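Sesquisabinene B synthase 2 (Santalum album, PDB 6A2A) probably catalyses the cyclisation of farnesyl diphosphate to the sesquiterpene sesquisabinene B, using magnesium or manganese ions. Local coordinates at residues S165-S170 against S208-L213; P214-T219 against V528-H533; T425-T430 against E519-F524. All coordinates share one frame; numbering follows the deposited sequence.

Interaction 1 of 3, residues S165-S170 against S208-L213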
loop_
_atom_site.group_PDB
_atom_site.type_symbol
_atom_site.label_atom_id
_atom_site.label_comp_id
_atom_site.label_asym_id
_atom_site.label_seq_id
_atom_site.Cartn_x
_atom_site.Cartn_y
_atom_site.Cartn_z
ATOM N N SER A 165 -38.902 7.685 25.461
ATOM C CA SER A 165 -38.444 6.291 25.638
ATOM C C SER A 165 -39.378 5.314 24.897
ATOM O O SER A 165 -38.900 4.326 24.244
ATOM C CB SER A 165 -38.344 5.972 27.100
ATOM O OG SER A 165 -37.265 6.661 27.694
ATOM N N LEU A 166 -40.656 5.580 24.865
ATOM C CA LEU A 166 -41.604 4.732 24.140
ATOM C C LEU A 166 -41.312 4.762 22.635
ATOM O O LEU A 166 -41.304 3.728 21.952
ATOM C CB LEU A 166 -43.017 5.243 24.388
ATOM C CG LEU A 166 -44.155 4.513 23.682
ATOM C CD1 LEU A 166 -44.208 3.069 24.136
ATOM C CD2 LEU A 166 -45.468 5.193 23.945
ATOM N N TYR A 167 -41.117 5.988 22.125
ATOM C CA TYR A 167 -40.741 6.186 20.734
ATOM C C TYR A 167 -39.529 5.318 20.427
ATOM O O TYR A 167 -39.570 4.595 19.423
ATOM C CB TYR A 167 -40.419 7.654 20.443
ATOM C CG TYR A 167 -39.836 7.924 19.071
ATOM C CD1 TYR A 167 -40.658 8.178 17.988
ATOM C CD2 TYR A 167 -38.485 8.070 18.909
ATOM C CE1 TYR A 167 -40.144 8.535 16.749
ATOM C CE2 TYR A 167 -37.939 8.353 17.664
ATOM C CZ TYR A 167 -38.778 8.646 16.595
ATOM O OH TYR A 167 -38.207 8.969 15.386
ATOM N N GLU A 168 -38.446 5.420 21.186
ATOM C CA GLU A 168 -37.234 4.746 20.873
ATOM C C GLU A 168 -37.445 3.219 20.943
ATOM O O GLU A 168 -36.908 2.471 20.137
ATOM C CB GLU A 168 -36.104 5.098 21.817
ATOM C CG GLU A 168 -35.666 6.556 21.739
ATOM C CD GLU A 168 -34.862 6.944 20.497
ATOM O OE1 GLU A 168 -34.944 6.218 19.450
ATOM O OE2 GLU A 168 -34.090 7.940 20.589
ATOM N N ALA A 169 -38.228 2.781 21.926
ATOM C CA ALA A 169 -38.488 1.332 22.119
ATOM C C ALA A 169 -39.278 0.713 20.960
ATOM O O ALA A 169 -39.028 -0.494 20.628
ATOM C CB ALA A 169 -39.234 1.126 23.429
ATOM N N SER A 170 -40.153 1.450 20.363
ATOM C CA SER A 170 -41.077 1.001 19.351
ATOM C C SER A 170 -40.337 0.407 18.137
ATOM O O SER A 170 -40.879 -0.516 17.499
ATOM C CB SER A 170 -42.039 2.042 18.921
ATOM O OG SER A 170 -41.447 3.041 18.106
ATOM N N SER A 208 -35.516 16.202 19.316
ATOM C CA SER A 208 -35.318 16.650 17.969
ATOM C C SER A 208 -34.466 15.630 17.192
ATOM O O SER A 208 -34.769 15.293 16.015
ATOM C CB SER A 208 -34.694 18.019 18.039
ATOM O OG SER A 208 -34.441 18.492 16.764
ATOM N N HIS A 209 -33.413 15.193 17.844
ATOM C CA HIS A 209 -32.470 14.241 17.304
ATOM C C HIS A 209 -33.199 12.939 17.015
ATOM O O HIS A 209 -33.041 12.350 15.931
ATOM C CB HIS A 209 -31.341 14.041 18.277
ATOM C CG HIS A 209 -30.158 13.276 17.787
ATOM N ND1 HIS A 209 -29.232 13.847 16.948
ATOM C CD2 HIS A 209 -29.650 12.084 18.149
ATOM C CE1 HIS A 209 -28.196 13.038 16.809
ATOM N NE2 HIS A 209 -28.416 11.945 17.531
ATOM N N ALA A 210 -34.030 12.516 17.953
ATOM C CA ALA A 210 -34.801 11.283 17.811
ATOM C C ALA A 210 -35.831 11.348 16.697
ATOM O O ALA A 210 -36.024 10.353 15.969
ATOM C CB ALA A 210 -35.495 10.946 19.094
ATOM N N LEU A 211 -36.543 12.454 16.559
ATOM C CA LEU A 211 -37.538 12.608 15.522
ATOM C C LEU A 211 -36.885 12.582 14.126
ATOM O O LEU A 211 -37.494 12.114 13.157
ATOM C CB LEU A 211 -38.324 13.891 15.766
ATOM C CG LEU A 211 -39.315 13.807 16.929
ATOM C CD1 LEU A 211 -39.923 15.172 17.199
ATOM C CD2 LEU A 211 -40.432 12.804 16.625
ATOM N N ASP A 212 -35.675 13.099 14.020
ATOM C CA ASP A 212 -34.894 12.960 12.773
ATOM C C ASP A 212 -34.588 11.509 12.478
ATOM O O ASP A 212 -34.873 11.043 11.356
ATOM C CB ASP A 212 -33.594 13.762 12.825
ATOM C CG ASP A 212 -33.805 15.258 12.672
ATOM O OD1 ASP A 212 -34.889 15.735 12.344
ATOM O OD2 ASP A 212 -32.824 15.945 12.935
ATOM N N LEU A 213 -33.991 10.785 13.432
ATOM C CA LEU A 213 -33.728 9.327 13.313
ATOM C C LEU A 213 -33.779 8.709 14.705
ATOM O O LEU A 213 -33.094 9.188 15.618
ATOM C CB LEU A 213 -32.353 9.029 12.711
ATOM C CG LEU A 213 -32.193 9.236 11.206
ATOM C CD1 LEU A 213 -30.735 9.089 10.824
ATOM C CD2 LEU A 213 -33.056 8.294 10.395
HETATM O O HOH W 1 -32.331 9.159 18.683
#

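Interaction 2 of 3, residues P214-T219 against V528-H533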
loop_
_atom_site.group_PDB
_atom_site.type_symbol
_atom_site.label_atom_id
_atom_site.label_comp_id
_atom_site.label_asym_id
_atom_site.label_seq_id
_atom_site.Cartn_x
_atom_site.Cartn_y
_atom_site.Cartn_z
ATOM N N PRO A 214 -34.535 7.621 14.881
ATOM C CA PRO A 214 -34.455 6.917 16.153
ATOM C C PRO A 214 -33.065 6.350 16.444
ATOM O O PRO A 214 -32.277 6.091 15.522
ATOM C CB PRO A 214 -35.509 5.806 16.065
ATOM C CG PRO A 214 -35.769 5.671 14.604
ATOM C CD PRO A 214 -35.463 6.994 13.940
ATOM N N LEU A 215 -32.713 6.147 17.719
ATOM C CA LEU A 215 -31.465 5.653 18.097
ATOM C C LEU A 215 -31.139 4.333 17.367
ATOM O O LEU A 215 -29.988 4.097 16.991
ATOM C CB LEU A 215 -31.444 5.442 19.623
ATOM C CG LEU A 215 -30.159 4.897 20.202
ATOM C CD1 LEU A 215 -29.011 5.809 19.908
ATOM C CD2 LEU A 215 -30.256 4.693 21.718
ATOM N N HIS A 216 -32.156 3.506 17.217
ATOM C CA HIS A 216 -31.994 2.177 16.635
ATOM C C HIS A 216 -31.503 2.305 15.184
ATOM O O HIS A 216 -30.907 1.354 14.684
ATOM C CB HIS A 216 -33.333 1.433 16.678
ATOM C CG HIS A 216 -33.240 -0.018 16.329
ATOM N ND1 HIS A 216 -32.379 -0.869 16.970
ATOM C CD2 HIS A 216 -33.985 -0.780 15.486
ATOM C CE1 HIS A 216 -32.568 -2.115 16.506
ATOM N NE2 HIS A 216 -33.569 -2.100 15.649
ATOM N N TRP A 217 -31.824 3.404 14.509
ATOM C CA TRP A 217 -31.490 3.604 13.066
ATOM C C TRP A 217 -30.177 4.403 12.886
ATOM O O TRP A 217 -29.752 4.631 11.755
ATOM C CB TRP A 217 -32.669 4.290 12.384
ATOM C CG TRP A 217 -33.872 3.414 12.206
ATOM C CD1 TRP A 217 -34.062 2.154 12.698
ATOM C CD2 TRP A 217 -35.054 3.755 11.490
ATOM N NE1 TRP A 217 -35.302 1.694 12.353
ATOM C CE2 TRP A 217 -35.908 2.630 11.555
ATOM C CE3 TRP A 217 -35.462 4.855 10.748
ATOM C CZ2 TRP A 217 -37.138 2.636 10.944
ATOM C CZ3 TRP A 217 -36.665 4.836 10.109
ATOM C CH2 TRP A 217 -37.529 3.763 10.258
ATOM N N ARG A 218 -29.513 4.815 13.947
ATOM C CA ARG A 218 -28.308 5.629 13.844
ATOM C C ARG A 218 -27.066 4.755 13.924
ATOM O O ARG A 218 -27.069 3.663 14.527
ATOM C CB ARG A 218 -28.321 6.728 14.932
ATOM C CG ARG A 218 -29.354 7.808 14.676
ATOM C CD ARG A 218 -29.414 8.898 15.790
ATOM N NE ARG A 218 -30.225 10.014 15.395
ATOM C CZ ARG A 218 -29.802 11.032 14.632
ATOM N NH1 ARG A 218 -28.591 11.008 14.092
ATOM N NH2 ARG A 218 -30.622 12.023 14.372
ATOM N N THR A 219 -25.968 5.278 13.442
ATOM C CA THR A 219 -24.709 4.619 13.537
ATOM C C THR A 219 -24.176 4.713 14.950
ATOM O O THR A 219 -24.512 5.647 15.720
ATOM C CB THR A 219 -23.617 5.147 12.608
ATOM O OG1 THR A 219 -23.096 6.396 13.072
ATOM C CG2 THR A 219 -24.061 5.283 11.156
ATOM N N VAL A 528 -24.753 -1.434 8.140
ATOM C CA VAL A 528 -24.841 -0.766 6.797
ATOM C C VAL A 528 -26.160 -0.022 6.649
ATOM O O VAL A 528 -26.234 0.984 5.956
ATOM C CB VAL A 528 -24.580 -1.692 5.581
ATOM C CG1 VAL A 528 -23.180 -2.215 5.591
ATOM C CG2 VAL A 528 -25.555 -2.838 5.479
ATOM N N VAL A 529 -27.240 -0.537 7.224
ATOM C CA VAL A 529 -28.508 0.113 7.138
ATOM C C VAL A 529 -28.455 1.464 7.873
ATOM O O VAL A 529 -28.922 2.493 7.365
ATOM C CB VAL A 529 -29.649 -0.770 7.661
ATOM C CG1 VAL A 529 -30.968 -0.047 7.531
ATOM C CG2 VAL A 529 -29.695 -2.136 6.931
ATOM N N ARG A 530 -27.916 1.401 9.070
ATOM C CA ARG A 530 -27.772 2.636 9.898
ATOM C C ARG A 530 -26.932 3.668 9.141
ATOM O O ARG A 530 -27.293 4.865 9.122
ATOM C CB ARG A 530 -27.150 2.247 11.233
ATOM C CG ARG A 530 -28.091 1.482 12.142
ATOM C CD ARG A 530 -27.338 0.748 13.238
ATOM N NE ARG A 530 -28.324 0.235 14.182
ATOM C CZ ARG A 530 -28.061 -0.650 15.143
ATOM N NH1 ARG A 530 -26.853 -1.208 15.255
ATOM N NH2 ARG A 530 -29.034 -0.991 15.995
ATOM N N GLY A 531 -25.843 3.210 8.521
ATOM C CA GLY A 531 -25.048 4.102 7.658
ATOM C C GLY A 531 -25.905 4.759 6.595
ATOM O O GLY A 531 -25.742 5.950 6.335
ATOM N N SER A 532 -26.795 4.004 5.931
ATOM C CA SER A 532 -27.630 4.563 4.892
ATOM C C SER A 532 -28.590 5.620 5.451
ATOM O O SER A 532 -28.773 6.680 4.857
ATOM C CB SER A 532 -28.380 3.466 4.137
ATOM O OG SER A 532 -27.419 2.643 3.497
ATOM N N HIS A 533 -29.190 5.318 6.565
ATOM C CA HIS A 533 -30.110 6.290 7.165
ATOM C C HIS A 533 -29.352 7.577 7.482
ATOM O O HIS A 533 -29.894 8.680 7.211
ATOM C CB HIS A 533 -30.721 5.831 8.514
ATOM C CG HIS A 533 -31.808 4.812 8.424
ATOM N ND1 HIS A 533 -33.004 5.069 7.842
ATOM C CD2 HIS A 533 -31.838 3.531 8.834
ATOM C CE1 HIS A 533 -33.765 4.013 7.963
ATOM N NE2 HIS A 533 -33.069 3.052 8.525
#

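Interaction 3 of 3, residues T425-T430 against E519-F524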
loop_
_atom_site.group_PDB
_atom_site.type_symbol
_atom_site.label_atom_id
_atom_site.label_comp_id
_atom_site.label_asym_id
_atom_site.label_seq_id
_atom_site.Cartn_x
_atom_site.Cartn_y
_atom_site.Cartn_z
ATOM N N THR A 425 -18.312 -9.527 0.729
ATOM C CA THR A 425 -16.889 -9.317 0.955
ATOM C C THR A 425 -16.585 -9.305 2.458
ATOM O O THR A 425 -15.647 -9.937 2.898
ATOM C CB THR A 425 -16.385 -8.053 0.261
ATOM O OG1 THR A 425 -16.639 -8.189 -1.150
ATOM C CG2 THR A 425 -14.905 -7.835 0.498
ATOM N N SER A 426 -17.379 -8.586 3.246
ATOM C CA SER A 426 -17.173 -8.520 4.682
ATOM C C SER A 426 -17.221 -9.918 5.326
ATOM O O SER A 426 -16.482 -10.164 6.285
ATOM C CB SER A 426 -18.126 -7.563 5.313
ATOM O OG SER A 426 -19.441 -8.081 5.539
ATOM N N TYR A 427 -18.128 -10.758 4.841
ATOM C CA TYR A 427 -18.296 -12.121 5.348
ATOM C C TYR A 427 -17.056 -12.972 5.004
ATOM O O TYR A 427 -16.484 -13.675 5.880
ATOM C CB TYR A 427 -19.570 -12.730 4.781
ATOM C CG TYR A 427 -19.808 -14.156 5.211
ATOM C CD1 TYR A 427 -20.556 -14.435 6.342
ATOM C CD2 TYR A 427 -19.413 -15.222 4.420
ATOM C CE1 TYR A 427 -20.850 -15.741 6.715
ATOM C CE2 TYR A 427 -19.706 -16.542 4.775
ATOM C CZ TYR A 427 -20.408 -16.801 5.934
ATOM O OH TYR A 427 -20.692 -18.109 6.243
ATOM N N LEU A 428 -16.638 -12.917 3.727
ATOM C CA LEU A 428 -15.399 -13.563 3.291
ATOM C C LEU A 428 -14.216 -13.269 4.227
ATOM O O LEU A 428 -13.404 -14.186 4.572
ATOM C CB LEU A 428 -15.053 -13.070 1.883
ATOM C CG LEU A 428 -13.633 -13.366 1.410
ATOM C CD1 LEU A 428 -13.419 -14.836 1.160
ATOM C CD2 LEU A 428 -13.301 -12.577 0.146
ATOM N N LEU A 429 -14.090 -12.027 4.635
ATOM C CA LEU A 429 -12.908 -11.558 5.369
ATOM C C LEU A 429 -12.998 -11.841 6.871
ATOM O O LEU A 429 -11.967 -11.639 7.547
ATOM C CB LEU A 429 -12.760 -10.046 5.160
ATOM C CG LEU A 429 -12.466 -9.635 3.713
ATOM C CD1 LEU A 429 -12.450 -8.126 3.596
ATOM C CD2 LEU A 429 -11.135 -10.190 3.238
ATOM N N THR A 430 -14.169 -12.207 7.379
ATOM C CA THR A 430 -14.325 -12.377 8.852
ATOM C C THR A 430 -14.855 -13.744 9.269
ATOM O O THR A 430 -14.582 -14.112 10.449
ATOM C CB THR A 430 -15.253 -11.314 9.435
ATOM O OG1 THR A 430 -16.551 -11.420 8.822
ATOM C CG2 THR A 430 -14.646 -9.946 9.265
ATOM N N GLU A 519 -21.348 -12.878 14.971
ATOM C CA GLU A 519 -20.495 -11.664 14.966
ATOM C C GLU A 519 -19.168 -11.944 14.262
ATOM O O GLU A 519 -18.615 -13.034 14.379
ATOM C CB GLU A 519 -20.254 -11.187 16.399
ATOM C CG GLU A 519 -21.544 -10.775 17.098
ATOM C CD GLU A 519 -22.237 -9.534 16.574
ATOM O OE1 GLU A 519 -21.700 -8.903 15.610
ATOM O OE2 GLU A 519 -23.335 -9.225 17.060
ATOM N N PRO A 520 -18.610 -10.968 13.550
ATOM C CA PRO A 520 -19.111 -9.603 13.428
ATOM C C PRO A 520 -20.052 -9.334 12.241
ATOM O O PRO A 520 -20.620 -8.239 12.124
ATOM C CB PRO A 520 -17.848 -8.772 13.199
ATOM C CG PRO A 520 -16.942 -9.729 12.477
ATOM C CD PRO A 520 -17.230 -11.076 13.113
ATOM N N PHE A 521 -20.308 -10.330 11.421
ATOM C CA PHE A 521 -21.239 -10.203 10.281
ATOM C C PHE A 521 -22.663 -9.818 10.700
ATOM O O PHE A 521 -23.253 -9.013 10.031
ATOM C CB PHE A 521 -21.273 -11.480 9.435
ATOM C CG PHE A 521 -22.077 -11.305 8.175
ATOM C CD1 PHE A 521 -21.593 -10.542 7.131
ATOM C CD2 PHE A 521 -23.323 -11.862 8.048
ATOM C CE1 PHE A 521 -22.335 -10.375 5.970
ATOM C CE2 PHE A 521 -24.058 -11.726 6.882
ATOM C CZ PHE A 521 -23.571 -10.953 5.850
ATOM N N LEU A 522 -23.190 -10.294 11.847
ATOM C CA LEU A 522 -24.486 -9.858 12.270
ATOM C C LEU A 522 -24.527 -8.334 12.439
ATOM O O LEU A 522 -25.486 -7.692 12.054
ATOM C CB LEU A 522 -24.781 -10.510 13.623
ATOM C CG LEU A 522 -25.026 -12.003 13.589
ATOM C CD1 LEU A 522 -25.074 -12.512 15.033
ATOM C CD2 LEU A 522 -26.290 -12.352 12.832
ATOM N N SER A 523 -23.506 -7.781 13.060
ATOM C CA SER A 523 -23.430 -6.311 13.246
ATOM C C SER A 523 -23.265 -5.564 11.910
ATOM O O SER A 523 -23.896 -4.503 11.741
ATOM C CB SER A 523 -22.322 -5.960 14.164
ATOM O OG SER A 523 -22.678 -6.362 15.478
ATOM N N PHE A 524 -22.444 -6.110 10.996
ATOM C CA PHE A 524 -22.182 -5.438 9.707
ATOM C C PHE A 524 -23.513 -5.279 8.977
ATOM O O PHE A 524 -23.753 -4.254 8.352
ATOM C CB PHE A 524 -21.233 -6.225 8.800
ATOM C CG PHE A 524 -19.828 -6.454 9.273
ATOM C CD1 PHE A 524 -19.269 -5.724 10.321
ATOM C CD2 PHE A 524 -19.048 -7.450 8.694
ATOM C CE1 PHE A 524 -17.966 -5.967 10.736
ATOM C CE2 PHE A 524 -17.760 -7.684 9.110
ATOM C CZ PHE A 524 -17.206 -6.948 10.143
HETATM O O HOH W 2 -18.350 -12.764 10.400
HETATM O O HOH W 3 -17.417 -14.535 12.386
#

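Interaction 1 of 3, residues S165-S170 against S208-L213
Y167 points out of helix 160-170 end-on at helix 201-212, and its phenol oxygen lands on the backbone of A210. With CG anti to the backbone N (chi1 172°), the ring is thrown straight across to the neighbouring helix. There Y167 OH donates to A210 O at 2.6 Å. The hydroxyl comes from above the carbonyl plane rather than along a lone pair, while A210 O itself sits at the ring's edge, near the ring plane. One flank of the ring, through Y167 CE2, brushes A210 CB at 3.8 Å; on the other, Y167 CE1 lies a looser 4.3 Å from L211 CD2.

E168, one residue on, runs alongside. Its chain bends at chi2 (-74°) and turns the carboxylate toward A210, with E168 OE2 3.6 Å from A210 CB. The same oxygen accepts a hydrogen bond from a water, 2.9 Å from E168 OE2, that also donates to L213 O, just past the helix end. E168 OE1 accepts from L215 N in the loop that follows.

The helix axes run roughly parallel, 26° apart, and stay 10.9 Å from each other at their closest, so long side chains do the bridging between these two helices of the largely helical N-terminal domain. Chemically, the tyrosine replaces a missing backbone donor. A210 O would normally accept from the amide four residues later, but that residue is P214, which has no N-H. The phenol supplies the donor instead, and the carboxylate, through L215 N and the water, links helix 160-170 to the point where helix 201-212 gives way to loop.

Interaction 2 of 3, residues P214-T219 against V528-H533
H216 O is gripped side-on by R530. R530 NE donates to H216 O at 2.9 Å, fairly straight at 157°, and R530 NH2 adds a longer, more bent bond to the same oxygen at 3.3 Å. Both nitrogens reach the oxygen from the same face of its carbonyl plane, and the oxygen lies in the plane of the guanidinium, at its edge. The arginine gets there by staying extended from CG to NE, which draws its aliphatic part along the 214-219 backbone; R530 CD passes 3.2 Å from R218 O. Its remaining nitrogen, NH1, bonds N527 one helical turn back, so bonds on two edges fix the group's rotation. The H216 imidazole stands steeply to the guanidinium, planes 81° apart, with its NE2 bonded to N508.

Next along, W217 and H533 form an offset stack. The six-membered ring of the indole and the imidazole are nearly parallel, at 8°, with centroids 4.4 Å apart, and W217 CB also sits over the imidazole face in a CH-pi contact. P214 CG lies over the rim of the opposite indole face, and W217 also stacks with W504, whose NE1 is bonded to H533 NE2. Further on, T219 caps helix 220-232 through OG1 and packs T219 CG2 3.8 Å from G531 N.

The contact ties the connection between helices 201-212 and 220-232 to helix 521-535, consistent with a seam between the two domains of a plant terpene synthase. H533 lies about 10 Å, side chain to side chain, from N460, a magnesium ligand in this protein, though no metal is bound to this chain. The chemistry is lopsided: a cationic group satisfies H216 O twice over, whereas W217 O is buried with no hydrogen-bond partner in the model; R530 CA lies 3.4 Å from W217 O in a CA-H...O contact, and the remainder is stacking and apolar packing.

Interaction 3 of 3, residues T425-T430 against E519-F524
T430 meets P520 first through its CB: T430 CB rests 3.8 Å from P520 CG, on a proline that follows a cis peptide bond. From there the side chain forks. The methyl reaches the edge of the F524 ring, near its plane, with T430 CG2 3.9 Å from F524 CE2. The hydroxyl, set between backbone N and carbonyl carbon (chi1 60°), turns back, and T430 OG1 donates to S426 O at 2.8 Å. It also accepts from a water that in turn takes the N-H of F521, in the first turn of helix 521-535.

One turn earlier, the edge of the Y427 ring points at the face of F521, a T-shaped pair with planes 79° apart and centroids 5.3 Å from each other. S426 wedges between the phenylalanines: S426 OG lies at the rim of F521 and 3.2 Å from F524 CD2, with its hydrogen bond going to L423 O in its own helix.

Threonine, serine and tyrosine thus receive the start of helix 521-535 against the C-terminal part of helix 419-430. This is side-chain packing between helices of the all-alpha class I terpene synthase fold, away from the metal-binding residues.

Interactions 1 and 2 are neighbours, their centres 12 Å apart, and they follow directly along the chain: helix 201-212 ends in interaction 1 and its loop enters interaction 2. R218 NH2 bonds back to H209 O, reinforcing that corner. Interaction 3 is nested inside the long loop that interaction 2 closes, and the two share helix 521-535, with centres 17 Å apart. Interactions 1 and 3 lie 28 Å apart, centre to centre, on opposite sides of the chain's centre. Touching each other, interactions 1 and 2 join the N-terminal helices to helix 521-535; interaction 3 packs the start of that helix against helix 419-430 of the metal-binding domain.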